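Local structure of octaprenyl-diphosphate synthase (Bacteroides thetaiotaomicron, 3RMG) at residues Ile206-Cys209 / Phe210-Asp214. The protein probably acts as a magnesium-dependent prenyltransferase of the FPP/GGPP synthase family, joining isoprenoid diphosphates into longer chains. Numbering follows the deposited sequence.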
ATOM      1  N   ILE A 206       2.666  21.496  15.302  1.00 36.51           N
ATOM      2  CA  ILE A 206       2.063  22.147  14.141  1.00 36.79           C
ATOM      3  C   ILE A 206       0.877  21.343  13.597  1.00 41.78           C
ATOM      4  O   ILE A 206      -0.202  21.906  13.298  1.00 37.22           O
ATOM      5  CB  ILE A 206       3.117  22.380  13.041  1.00 38.07           C
ATOM      6  CG1 ILE A 206       4.088  23.494  13.483  1.00 32.80           C
ATOM      7  CG2 ILE A 206       2.448  22.706  11.709  1.00 29.93           C
ATOM      8  CD1 ILE A 206       5.290  23.654  12.585  1.00 27.24           C
ATOM      9  N   GLY A 207       1.079  20.028  13.488  1.00 29.87           N
ATOM     10  CA  GLY A 207       0.034  19.107  13.067  1.00 29.60           C
ATOM     11  C   GLY A 207      -1.181  19.158  13.988  1.00 41.67           C
ATOM     12  O   GLY A 207      -2.316  19.052  13.530  1.00 36.06           O
ATOM     13  N   ILE A 208      -0.959  19.322  15.290  1.00 34.80           N
ATOM     14  CA  ILE A 208      -2.084  19.440  16.220  1.00 38.71           C
ATOM     15  C   ILE A 208      -2.864  20.753  16.046  1.00 42.97           C
ATOM     16  O   ILE A 208      -4.097  20.737  16.038  1.00 43.10           O
ATOM     17  CB  ILE A 208      -1.651  19.268  17.689  1.00 36.59           C
ATOM     18  CG1 ILE A 208      -1.138  17.846  17.925  1.00 36.93           C
ATOM     19  CG2 ILE A 208      -2.828  19.533  18.624  1.00 34.69           C
ATOM     20  CD1 ILE A 208      -0.548  17.627  19.343  1.00 33.90           C
ATOM     21  N   CYS A 209      -2.170  21.885  15.902  1.00 43.98           N
ATOM     22  CA  CYS A 209      -2.868  23.148  15.608  1.00 46.23           C
ATOM     23  C   CYS A 209      -3.685  23.001  14.318  1.00 47.19           C
ATOM     24  O   CYS A 209      -4.845  23.396  14.239  1.00 46.34           O
ATOM     25  CB  CYS A 209      -1.882  24.297  15.427  1.00 43.40           C
ATOM     26  SG  CYS A 209      -0.976  24.759  16.894  1.00 44.87           S
ATOM     27  N   PHE A 210      -3.048  22.443  13.302  1.00 42.30           N
ATOM     28  CA  PHE A 210      -3.671  22.277  12.010  1.00 47.19           C
ATOM     29  C   PHE A 210      -4.958  21.458  12.122  1.00 49.32           C
ATOM     30  O   PHE A 210      -6.006  21.864  11.614  1.00 48.63           O
ATOM     31  CB  PHE A 210      -2.684  21.601  11.065  1.00 47.00           C
ATOM     32  CG  PHE A 210      -3.106  21.617   9.627  1.00 61.87           C
ATOM     33  CD1 PHE A 210      -2.761  22.679   8.801  1.00 63.74           C
ATOM     34  CD2 PHE A 210      -3.851  20.568   9.096  1.00 64.34           C
ATOM     35  CE1 PHE A 210      -3.151  22.695   7.468  1.00 67.20           C
ATOM     36  CE2 PHE A 210      -4.245  20.576   7.761  1.00 60.44           C
ATOM     37  CZ  PHE A 210      -3.895  21.643   6.948  1.00 64.40           C
ATOM     38  N   GLN A 211      -4.877  20.311  12.796  1.00 45.53           N
ATOM     39  CA  GLN A 211      -6.025  19.406  12.907  1.00 44.91           C
ATOM     40  C   GLN A 211      -7.191  20.016  13.681  1.00 45.94           C
ATOM     41  O   GLN A 211      -8.338  19.879  13.280  1.00 49.09           O
ATOM     42  CB  GLN A 211      -5.626  18.093  13.572  1.00 45.81           C
ATOM     43  CG  GLN A 211      -6.739  17.067  13.517  1.00 51.80           C
ATOM     44  CD  GLN A 211      -7.272  16.917  12.106  1.00 59.67           C
ATOM     45  OE1 GLN A 211      -6.542  16.516  11.195  1.00 57.68           O
ATOM     46  NE2 GLN A 211      -8.542  17.251  11.912  1.00 52.64           N
ATOM     47  N   ILE A 212      -6.889  20.674  14.794  1.00 43.65           N
ATOM     48  CA  ILE A 212      -7.900  21.340  15.594  1.00 45.06           C
ATOM     49  C   ILE A 212      -8.547  22.473  14.797  1.00 54.09           C
ATOM     50  O   ILE A 212      -9.768  22.647  14.835  1.00 53.32           O
ATOM     51  CB  ILE A 212      -7.306  21.894  16.892  1.00 42.33           C
ATOM     52  CG1 ILE A 212      -6.955  20.752  17.850  1.00 46.65           C
ATOM     53  CG2 ILE A 212      -8.280  22.813  17.568  1.00 46.81           C
ATOM     54  CD1 ILE A 212      -6.163  21.233  19.097  1.00 41.83           C
ATOM     55  N   LYS A 213      -7.731  23.238  14.072  1.00 53.21           N
ATOM     56  CA  LYS A 213      -8.258  24.258  13.168  1.00 54.46           C
ATOM     57  C   LYS A 213      -9.310  23.679  12.227  1.00 53.68           C
ATOM     58  O   LYS A 213     -10.391  24.235  12.080  1.00 51.63           O
ATOM     59  CB  LYS A 213      -7.138  24.892  12.344  1.00 52.25           C
ATOM     60  CG  LYS A 213      -6.572  26.164  12.941  1.00 65.40           C
ATOM     61  CD  LYS A 213      -7.400  27.386  12.547  1.00 77.47           C
ATOM     62  CE  LYS A 213      -8.654  27.511  13.398  1.00 84.93           C
ATOM     63  NZ  LYS A 213      -9.310  28.845  13.242  1.00 85.31           N
ATOM     64  N   ASP A 214      -8.977  22.569  11.581  1.00 51.68           N
ATOM     65  CA  ASP A 214      -9.896  21.909  10.674  1.00 57.17           C
ATOM     66  C   ASP A 214     -11.177  21.444  11.351  1.00 59.38           C
ATOM     67  O   ASP A 214     -12.247  21.521  10.759  1.00 62.39           O
ATOM     68  CB  ASP A 214      -9.227  20.706  10.013  1.00 61.69           C
ATOM     69  CG  ASP A 214      -8.816  20.983   8.590  1.00 72.86           C
ATOM     70  OD1 ASP A 214      -9.053  22.115   8.114  1.00 84.34           O
ATOM     71  OD2 ASP A 214      -8.268  20.065   7.945  1.00 75.13           O
TER
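With chi1 of -65° Ile208 sends CG2 opposite its backbone N, while Ile212, at chi1 -71°, turns CG1 beside its own N and carries CD1 back along the helix; the two branches meet at 3.8 Å between Ile208 CG2 and Ile212 CD1. The isoleucines lie side by side, one turn apart and pointing the same way. Ile212 also rests on the backbone of that turn, its CG1 3.4 Å from Ile208 O, the carbonyl that accepts the nearly straight bond from Ile212 N (3.1 Å, 170° at the hydrogen). Bonds of the same i to i+4 kind run from Phe210 N to Ile206 O, from Gln211 N to Gly207 O and from Lys213 N to Cys209 O, each 2.9 Å long.

The turn belongs to helix 193-217, deep in the all-helical isoprenoid synthase fold. Ile208 and Ile212 face helices 163-172 and 283-302, touching Tyr294 and Ile291 on the latter, whereas Phe210 leans on Val321 and meets the ring of Phe178. Gln211 hydrogen-bonds through OE1 to Thr174 OG1 and through NE2 to Asp215 OD1, bonds at both ends of the amide that probably fix its rotation.

The carbonyls of Ile206 to Cys209 are all bonded to amides one turn on, so no backbone acceptor of this turn lacks a partner, and the two isoleucine side chains meet by van der Waals contact alone.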